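PDB 3PZ5: leucyl-tRNA synthetase subunit alpha from Aquifex aeolicus, which attaches leucine to its cognate tRNA as part of leucyl-tRNA synthetase, the portion crystallised being the CP1 editing domain, which probably hydrolyses mischarged tRNA. Local coordinates for residues 18-23 / 52-57; 86-91 / 112-117. The protein carries 1 engineered substitution. All coordinates share one frame; numbering follows the deposited sequence.

Interaction 1 (18-23 / 52-57); sequences VEIEEL and PVLACI. Engineered in segment 18-23: Leu23 (natural residue Pro).
Ile20 and Ile57 meet with their side chains at about a right angle, and two pairs of methyls carry the crossing. The branch methyls CG2 of Ile20 and CG2 of Ile57 lie 3.7 Å apart, while the chain ends, CD1 of Ile20 and CD1 of Ile57, are separated by 3.9 Å. On Ile20 the longer branch stands between backbone N and carbonyl carbon (chi1 46°), which leaves CG2 beside the N and lets both branches reach the helix. The side chains of Glu22 and Ile57 approach each other from opposite directions: the glutamate chain is bent at chi2 (-76°), and carboxylate OE2 of Glu22 rests 3.6 Å from Ile57 CD1, a polar atom against a methyl. One helical turn before Ile57, Leu54 slants across Val18, CD2 of Leu54 lying 4.1 Å from CG1 of Val18. The same Leu54 CD2 also touches CD1 of Ile20, at 4.3 Å. Val97 of strand 92-100 touches Val18, Ile20, Leu54 and Ile57, and Ile26 adds to the inner end beside Val18 and Leu54. No hydrogen bond crosses this largely apolar contact, in which the connection of the beta hairpin formed by strands 12-18 and 25-30 packs on helix 50-60.

Interaction 2 (86-91 / 112-117); sequences MEEDKE and SANYVL
Glu91 and Asn114 are joined by a pair of hydrogen bonds in which the loop entering strand 92-100 is held to the type I beta turn Ala113-Val116, just where strand 107-113, the antiparallel neighbour of strand 92-100, ends. Backbone N of Asn114 donates to O of Glu91 over 2.9 Å. In return, N of Glu91 gives a nearly straight bond (175°) of 2.8 Å to the side-chain OD1 of Asn114, approaching from above the amide's carbonyl plane. Asn114 CG sits between its own N and carbonyl carbon (chi1 62°), which directs the amide toward the backbone of Glu91. Its ND2 makes a weak, bent bond of 3.2 Å to O of Asp89, so one side chain spans two loop residues. Without the amide, as with an alanine here, Glu91 N would probably lose its side-chain acceptor and Asp89 O its weak donor, leaving the backbone bond from Asn114 N to tie loop to turn. Glu91's carboxylate forms a salt bridge with Lys75. Farther out, Lys90 and Tyr115 cross at about a right angle; the tyrosine hydroxyl is hydrogen-bonded to Asp135, and Lys90 NZ makes a long, weak ion pair with Glu137. A bend at chi2 (-65°) lays Lys90 CD 3.8 Å from Tyr115 CD2, and the extended end of the chain then carries NZ to 3.5 Å from Tyr115 CB.

Both contacts bind a loop to a neighbouring element of the editing domain, and both loops adjoin strands of its main sheet: the loop 18-23 follows strand 12-18, and the loop 86-91 leads into strand 92-100, which pairs with strand 12-18. Strand 92-100 is thus common ground, supplying Val97, which touches both segments of interaction 1, and continuing directly from the loop of interaction 2. The two do not touch; they lie about 23 Å apart, centre to centre. Each is partly buried, but interaction 1 joins a loop to a helix through methyl groups, with one carboxylate at its margin, whereas interaction 2 joins a loop to a turn through backbone and amide hydrogen bonds, supplemented by the packing of Lys90 on Tyr115, with buried Asn114 at its middle.

Interaction 1 (18-23 / 52-57)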
ATOM      1  N   VAL A  18       6.397   4.216 -10.317  1.00 25.61           N
ATOM      2  CA  VAL A  18       5.208   4.946 -10.733  1.00 25.60           C
ATOM      3  C   VAL A  18       5.149   5.013 -12.260  1.00 25.80           C
ATOM      4  O   VAL A  18       6.135   5.355 -12.907  1.00 25.78           O
ATOM      5  CB  VAL A  18       5.207   6.371 -10.133  1.00 25.62           C
ATOM      6  CG1 VAL A  18       3.871   7.068 -10.366  1.00 25.44           C
ATOM      7  CG2 VAL A  18       5.523   6.318  -8.647  1.00 25.65           C
ATOM      8  N   GLU A  19       3.988   4.697 -12.826  1.00 26.14           N
ATOM      9  CA  GLU A  19       3.825   4.620 -14.280  1.00 26.62           C
ATOM     10  C   GLU A  19       3.629   5.986 -14.939  1.00 26.65           C
ATOM     11  O   GLU A  19       2.512   6.363 -15.315  1.00 26.55           O
ATOM     12  CB  GLU A  19       2.710   3.633 -14.645  1.00 26.85           C
ATOM     13  CG  GLU A  19       3.163   2.175 -14.556  1.00 28.33           C
ATOM     14  CD  GLU A  19       2.018   1.174 -14.494  1.00 30.71           C
ATOM     15  OE1 GLU A  19       1.028   1.317 -15.254  1.00 31.48           O
ATOM     16  OE2 GLU A  19       2.119   0.224 -13.683  1.00 31.32           O
ATOM     17  N   ILE A  20       4.742   6.711 -15.071  1.00 26.59           N
ATOM     18  CA  ILE A  20       4.766   8.076 -15.603  1.00 26.56           C
ATOM     19  C   ILE A  20       6.019   8.306 -16.452  1.00 26.68           C
ATOM     20  O   ILE A  20       6.848   7.412 -16.596  1.00 26.65           O
ATOM     21  CB  ILE A  20       4.697   9.136 -14.470  1.00 26.49           C
ATOM     22  CG1 ILE A  20       5.661   8.778 -13.326  1.00 26.73           C
ATOM     23  CG2 ILE A  20       3.273   9.273 -13.958  1.00 26.59           C
ATOM     24  CD1 ILE A  20       5.899   9.895 -12.310  1.00 26.28           C
ATOM     25  N   GLU A  21       6.158   9.509 -16.998  1.00 26.95           N
ATOM     26  CA  GLU A  21       7.263   9.829 -17.912  1.00 27.42           C
ATOM     27  C   GLU A  21       8.637   9.947 -17.248  1.00 27.33           C
ATOM     28  O   GLU A  21       9.651   9.566 -17.840  1.00 27.39           O
ATOM     29  CB  GLU A  21       6.953  11.098 -18.702  1.00 27.52           C
ATOM     30  CG  GLU A  21       5.771  10.951 -19.646  1.00 28.56           C
ATOM     31  CD  GLU A  21       5.273  12.281 -20.168  1.00 29.92           C
ATOM     32  OE1 GLU A  21       6.095  13.222 -20.275  1.00 30.20           O
ATOM     33  OE2 GLU A  21       4.061  12.378 -20.472  1.00 30.17           O
ATOM     34  N   GLU A  22       8.678  10.487 -16.036  1.00 27.15           N
ATOM     35  CA  GLU A  22       9.944  10.586 -15.318  1.00 27.27           C
ATOM     36  C   GLU A  22      10.124   9.400 -14.382  1.00 27.08           C
ATOM     37  O   GLU A  22       9.145   8.807 -13.936  1.00 27.37           O
ATOM     38  CB  GLU A  22      10.117  11.940 -14.592  1.00 27.31           C
ATOM     39  CG  GLU A  22       8.849  12.612 -14.064  1.00 28.00           C
ATOM     40  CD  GLU A  22       8.001  13.276 -15.157  1.00 29.09           C
ATOM     41  OE1 GLU A  22       8.548  13.743 -16.190  1.00 29.13           O
ATOM     42  OE2 GLU A  22       6.770  13.323 -14.973  1.00 29.06           O
ATOM     43  N   LEU A  23      11.380   9.043 -14.114  1.00 26.86           N
ATOM     44  CA  LEU A  23      11.686   7.889 -13.279  1.00 26.51           C
ATOM     45  C   LEU A  23      11.503   8.214 -11.805  1.00 26.20           C
ATOM     46  O   LEU A  23      12.330   8.904 -11.198  1.00 26.10           O
ATOM     47  CB  LEU A  23      13.099   7.363 -13.548  1.00 26.69           C
ATOM     48  CG  LEU A  23      13.400   5.919 -13.108  1.00 27.22           C
ATOM     49  CD1 LEU A  23      12.493   4.911 -13.830  1.00 27.21           C
ATOM     50  CD2 LEU A  23      14.884   5.559 -13.312  1.00 27.03           C
ATOM     51  N   PRO A  52       2.625  16.054  -3.199  1.00 23.77           N
ATOM     52  CA  PRO A  52       2.407  17.148  -4.148  1.00 23.74           C
ATOM     53  C   PRO A  52       2.987  16.880  -5.544  1.00 23.63           C
ATOM     54  O   PRO A  52       2.394  17.294  -6.541  1.00 23.68           O
ATOM     55  CB  PRO A  52       3.113  18.338  -3.485  1.00 23.61           C
ATOM     56  CG  PRO A  52       4.053  17.734  -2.504  1.00 23.58           C
ATOM     57  CD  PRO A  52       3.359  16.517  -2.007  1.00 23.77           C
ATOM     58  N   VAL A  53       4.121  16.188  -5.605  1.00 23.53           N
ATOM     59  CA  VAL A  53       4.784  15.878  -6.877  1.00 23.63           C
ATOM     60  C   VAL A  53       3.893  15.022  -7.789  1.00 23.78           C
ATOM     61  O   VAL A  53       3.653  15.370  -8.954  1.00 23.52           O
ATOM     62  CB  VAL A  53       6.126  15.148  -6.643  1.00 23.61           C
ATOM     63  CG1 VAL A  53       6.781  14.765  -7.966  1.00 23.39           C
ATOM     64  CG2 VAL A  53       7.061  16.005  -5.810  1.00 23.54           C
ATOM     65  N   LEU A  54       3.406  13.909  -7.249  1.00 23.90           N
ATOM     66  CA  LEU A  54       2.543  13.002  -8.004  1.00 24.24           C
ATOM     67  C   LEU A  54       1.181  13.626  -8.294  1.00 24.51           C
ATOM     68  O   LEU A  54       0.614  13.426  -9.376  1.00 24.35           O
ATOM     69  CB  LEU A  54       2.394  11.665  -7.271  1.00 24.25           C
ATOM     70  CG  LEU A  54       3.689  10.876  -7.024  1.00 24.14           C
ATOM     71  CD1 LEU A  54       3.397   9.597  -6.253  1.00 23.35           C
ATOM     72  CD2 LEU A  54       4.435  10.574  -8.329  1.00 23.34           C
ATOM     73  N   ALA A  55       0.677  14.404  -7.335  1.00 24.91           N
ATOM     74  CA  ALA A  55      -0.596  15.116  -7.491  1.00 25.25           C
ATOM     75  C   ALA A  55      -0.605  16.073  -8.678  1.00 25.53           C
ATOM     76  O   ALA A  55      -1.602  16.159  -9.393  1.00 25.69           O
ATOM     77  CB  ALA A  55      -0.958  15.856  -6.219  1.00 25.03           C
ATOM     78  N   CYS A  56       0.495  16.794  -8.885  1.00 26.04           N
ATOM     79  CA  CYS A  56       0.572  17.722 -10.012  1.00 26.80           C
ATOM     80  C   CYS A  56       0.606  16.976 -11.342  1.00 26.65           C
ATOM     81  O   CYS A  56      -0.106  17.341 -12.285  1.00 26.53           O
ATOM     82  CB  CYS A  56       1.759  18.679  -9.894  1.00 26.64           C
ATOM     83  SG  CYS A  56       1.605  20.066 -11.048  1.00 29.70           S
ATOM     84  N   ILE A  57       1.428  15.926 -11.395  1.00 26.80           N
ATOM     85  CA  ILE A  57       1.470  15.011 -12.536  1.00 26.93           C
ATOM     86  C   ILE A  57       0.075  14.442 -12.816  1.00 27.17           C
ATOM     87  O   ILE A  57      -0.378  14.431 -13.967  1.00 27.09           O
ATOM     88  CB  ILE A  57       2.525  13.887 -12.327  1.00 26.78           C
ATOM     89  CG1 ILE A  57       3.938  14.470 -12.442  1.00 26.72           C
ATOM     90  CG2 ILE A  57       2.348  12.769 -13.347  1.00 26.38           C
ATOM     91  CD1 ILE A  57       5.028  13.626 -11.806  1.00 26.47           C
TER

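Interaction 2 (86-91 / 112-117)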
ATOM      1  N   MET A  86      -7.045   7.330  15.050  1.00 61.93           N
ATOM      2  CA  MET A  86      -7.739   6.728  16.190  1.00 61.61           C
ATOM      3  C   MET A  86      -9.075   7.394  16.542  1.00 61.00           C
ATOM      4  O   MET A  86      -9.919   6.780  17.201  1.00 61.07           O
ATOM      5  CB  MET A  86      -6.806   6.695  17.410  1.00 61.88           C
ATOM      6  CG  MET A  86      -6.987   5.485  18.321  1.00 62.69           C
ATOM      7  SD  MET A  86      -5.407   4.885  18.968  1.00 64.45           S
ATOM      8  CE  MET A  86      -4.854   3.850  17.609  1.00 63.97           C
ATOM      9  N   GLU A  87      -9.269   8.639  16.107  1.00 60.12           N
ATOM     10  CA  GLU A  87     -10.520   9.354  16.374  1.00 59.22           C
ATOM     11  C   GLU A  87     -11.323   9.636  15.099  1.00 58.34           C
ATOM     12  O   GLU A  87     -12.531   9.394  15.052  1.00 58.31           O
ATOM     13  CB  GLU A  87     -10.259  10.650  17.153  1.00 59.41           C
ATOM     14  CG  GLU A  87     -11.520  11.289  17.743  1.00 60.11           C
ATOM     15  CD  GLU A  87     -11.224  12.402  18.744  1.00 60.92           C
ATOM     16  OE1 GLU A  87     -10.254  13.167  18.534  1.00 61.11           O
ATOM     17  OE2 GLU A  87     -11.975  12.517  19.739  1.00 61.01           O
ATOM     18  N   GLU A  88     -10.646  10.146  14.074  1.00 57.12           N
ATOM     19  CA  GLU A  88     -11.287  10.466  12.802  1.00 55.90           C
ATOM     20  C   GLU A  88     -11.295   9.247  11.875  1.00 54.75           C
ATOM     21  O   GLU A  88     -10.296   8.523  11.781  1.00 54.82           O
ATOM     22  CB  GLU A  88     -10.600  11.685  12.159  1.00 56.07           C
ATOM     23  CG  GLU A  88     -10.721  11.833  10.632  1.00 56.84           C
ATOM     24  CD  GLU A  88     -12.120  12.217  10.136  1.00 57.94           C
ATOM     25  OE1 GLU A  88     -13.000  12.565  10.958  1.00 58.32           O
ATOM     26  OE2 GLU A  88     -12.335  12.176   8.903  1.00 57.91           O
ATOM     27  N   ASP A  89     -12.430   9.023  11.210  1.00 53.07           N
ATOM     28  CA  ASP A  89     -12.578   7.953  10.219  1.00 51.33           C
ATOM     29  C   ASP A  89     -11.603   8.124   9.057  1.00 49.87           C
ATOM     30  O   ASP A  89     -11.117   9.226   8.799  1.00 49.77           O
ATOM     31  CB  ASP A  89     -14.013   7.913   9.680  1.00 51.58           C
ATOM     32  CG  ASP A  89     -15.014   7.413  10.707  1.00 51.99           C
ATOM     33  OD1 ASP A  89     -14.765   6.353  11.325  1.00 52.67           O
ATOM     34  OD2 ASP A  89     -16.059   8.077  10.888  1.00 52.32           O
ATOM     35  N   LYS A  90     -11.332   7.028   8.355  1.00 47.96           N
ATOM     36  CA  LYS A  90     -10.413   7.032   7.223  1.00 46.13           C
ATOM     37  C   LYS A  90     -10.764   8.135   6.232  1.00 44.88           C
ATOM     38  O   LYS A  90     -11.915   8.251   5.801  1.00 44.79           O
ATOM     39  CB  LYS A  90     -10.415   5.670   6.516  1.00 46.18           C
ATOM     40  CG  LYS A  90     -10.199   4.462   7.433  1.00 45.90           C
ATOM     41  CD  LYS A  90      -8.813   4.446   8.071  1.00 45.29           C
ATOM     42  CE  LYS A  90      -8.741   3.410   9.175  1.00 45.00           C
ATOM     43  NZ  LYS A  90      -7.511   3.548   9.991  1.00 45.40           N
ATOM     44  N   GLU A  91      -9.769   8.953   5.895  1.00 43.10           N
ATOM     45  CA  GLU A  91      -9.946  10.035   4.932  1.00 41.47           C
ATOM     46  C   GLU A  91      -8.720  10.127   4.031  1.00 40.00           C
ATOM     47  O   GLU A  91      -7.585  10.099   4.511  1.00 39.91           O
ATOM     48  CB  GLU A  91     -10.183  11.362   5.657  1.00 41.67           C
ATOM     49  CG  GLU A  91     -10.505  12.541   4.740  1.00 42.60           C
ATOM     50  CD  GLU A  91     -10.708  13.858   5.488  1.00 44.20           C
ATOM     51  OE1 GLU A  91     -10.664  13.873   6.741  1.00 44.56           O
ATOM     52  OE2 GLU A  91     -10.915  14.891   4.810  1.00 44.73           O
ATOM     53  N   SER A 112      -3.172   9.215  -0.956  1.00 26.39           N
ATOM     54  CA  SER A 112      -2.661   9.737   0.307  1.00 26.83           C
ATOM     55  C   SER A 112      -3.777   9.656   1.346  1.00 26.99           C
ATOM     56  O   SER A 112      -4.938   9.911   1.024  1.00 26.99           O
ATOM     57  CB  SER A 112      -2.167  11.176   0.149  1.00 26.82           C
ATOM     58  OG  SER A 112      -1.412  11.573   1.283  1.00 27.06           O
ATOM     59  N   ALA A 113      -3.435   9.284   2.578  1.00 27.31           N
ATOM     60  CA  ALA A 113      -4.453   9.043   3.605  1.00 27.87           C
ATOM     61  C   ALA A 113      -4.016   9.428   5.008  1.00 28.28           C
ATOM     62  O   ALA A 113      -2.828   9.386   5.336  1.00 28.40           O
ATOM     63  CB  ALA A 113      -4.902   7.589   3.582  1.00 27.88           C
ATOM     64  N   ASN A 114      -5.003   9.776   5.831  1.00 28.71           N
ATOM     65  CA  ASN A 114      -4.776  10.253   7.192  1.00 29.29           C
ATOM     66  C   ASN A 114      -4.093   9.262   8.138  1.00 29.47           C
ATOM     67  O   ASN A 114      -3.289   9.657   8.976  1.00 29.25           O
ATOM     68  CB  ASN A 114      -6.094  10.751   7.809  1.00 29.40           C
ATOM     69  CG  ASN A 114      -7.143   9.658   7.937  1.00 29.80           C
ATOM     70  OD1 ASN A 114      -7.207   8.734   7.123  1.00 30.70           O
ATOM     71  ND2 ASN A 114      -7.985   9.771   8.961  1.00 30.01           N
ATOM     72  N   TYR A 115      -4.410   7.978   7.984  1.00 30.05           N
ATOM     73  CA  TYR A 115      -4.016   6.954   8.948  1.00 30.50           C
ATOM     74  C   TYR A 115      -2.581   6.451   8.774  1.00 31.07           C
ATOM     75  O   TYR A 115      -2.114   5.604   9.540  1.00 31.09           O
ATOM     76  CB  TYR A 115      -5.011   5.788   8.911  1.00 30.37           C
ATOM     77  CG  TYR A 115      -4.868   4.863   7.716  1.00 30.39           C
ATOM     78  CD1 TYR A 115      -4.147   3.670   7.816  1.00 30.05           C
ATOM     79  CD2 TYR A 115      -5.463   5.170   6.492  1.00 29.85           C
ATOM     80  CE1 TYR A 115      -4.018   2.818   6.729  1.00 29.85           C
ATOM     81  CE2 TYR A 115      -5.336   4.323   5.399  1.00 29.43           C
ATOM     82  CZ  TYR A 115      -4.615   3.147   5.524  1.00 29.82           C
ATOM     83  OH  TYR A 115      -4.486   2.300   4.443  1.00 29.72           O
ATOM     84  N   VAL A 116      -1.890   6.966   7.763  1.00 31.83           N
ATOM     85  CA  VAL A 116      -0.494   6.614   7.536  1.00 32.56           C
ATOM     86  C   VAL A 116       0.397   7.754   8.000  1.00 33.23           C
ATOM     87  O   VAL A 116       0.334   8.864   7.468  1.00 33.31           O
ATOM     88  CB  VAL A 116      -0.223   6.252   6.062  1.00 32.44           C
ATOM     89  CG1 VAL A 116       1.257   6.002   5.828  1.00 32.35           C
ATOM     90  CG2 VAL A 116      -1.020   5.021   5.686  1.00 32.78           C
ATOM     91  N   LEU A 117       1.218   7.462   9.004  1.00 34.12           N
ATOM     92  CA  LEU A 117       2.101   8.451   9.607  1.00 35.05           C
ATOM     93  C   LEU A 117       3.435   8.528   8.881  1.00 35.49           C
ATOM     94  O   LEU A 117       3.996   7.502   8.490  1.00 35.57           O
ATOM     95  CB  LEU A 117       2.328   8.131  11.088  1.00 35.18           C
ATOM     96  CG  LEU A 117       1.103   8.209  12.004  1.00 35.69           C
ATOM     97  CD1 LEU A 117       1.380   7.496  13.323  1.00 35.91           C
ATOM     98  CD2 LEU A 117       0.675   9.662  12.238  1.00 35.81           C
TER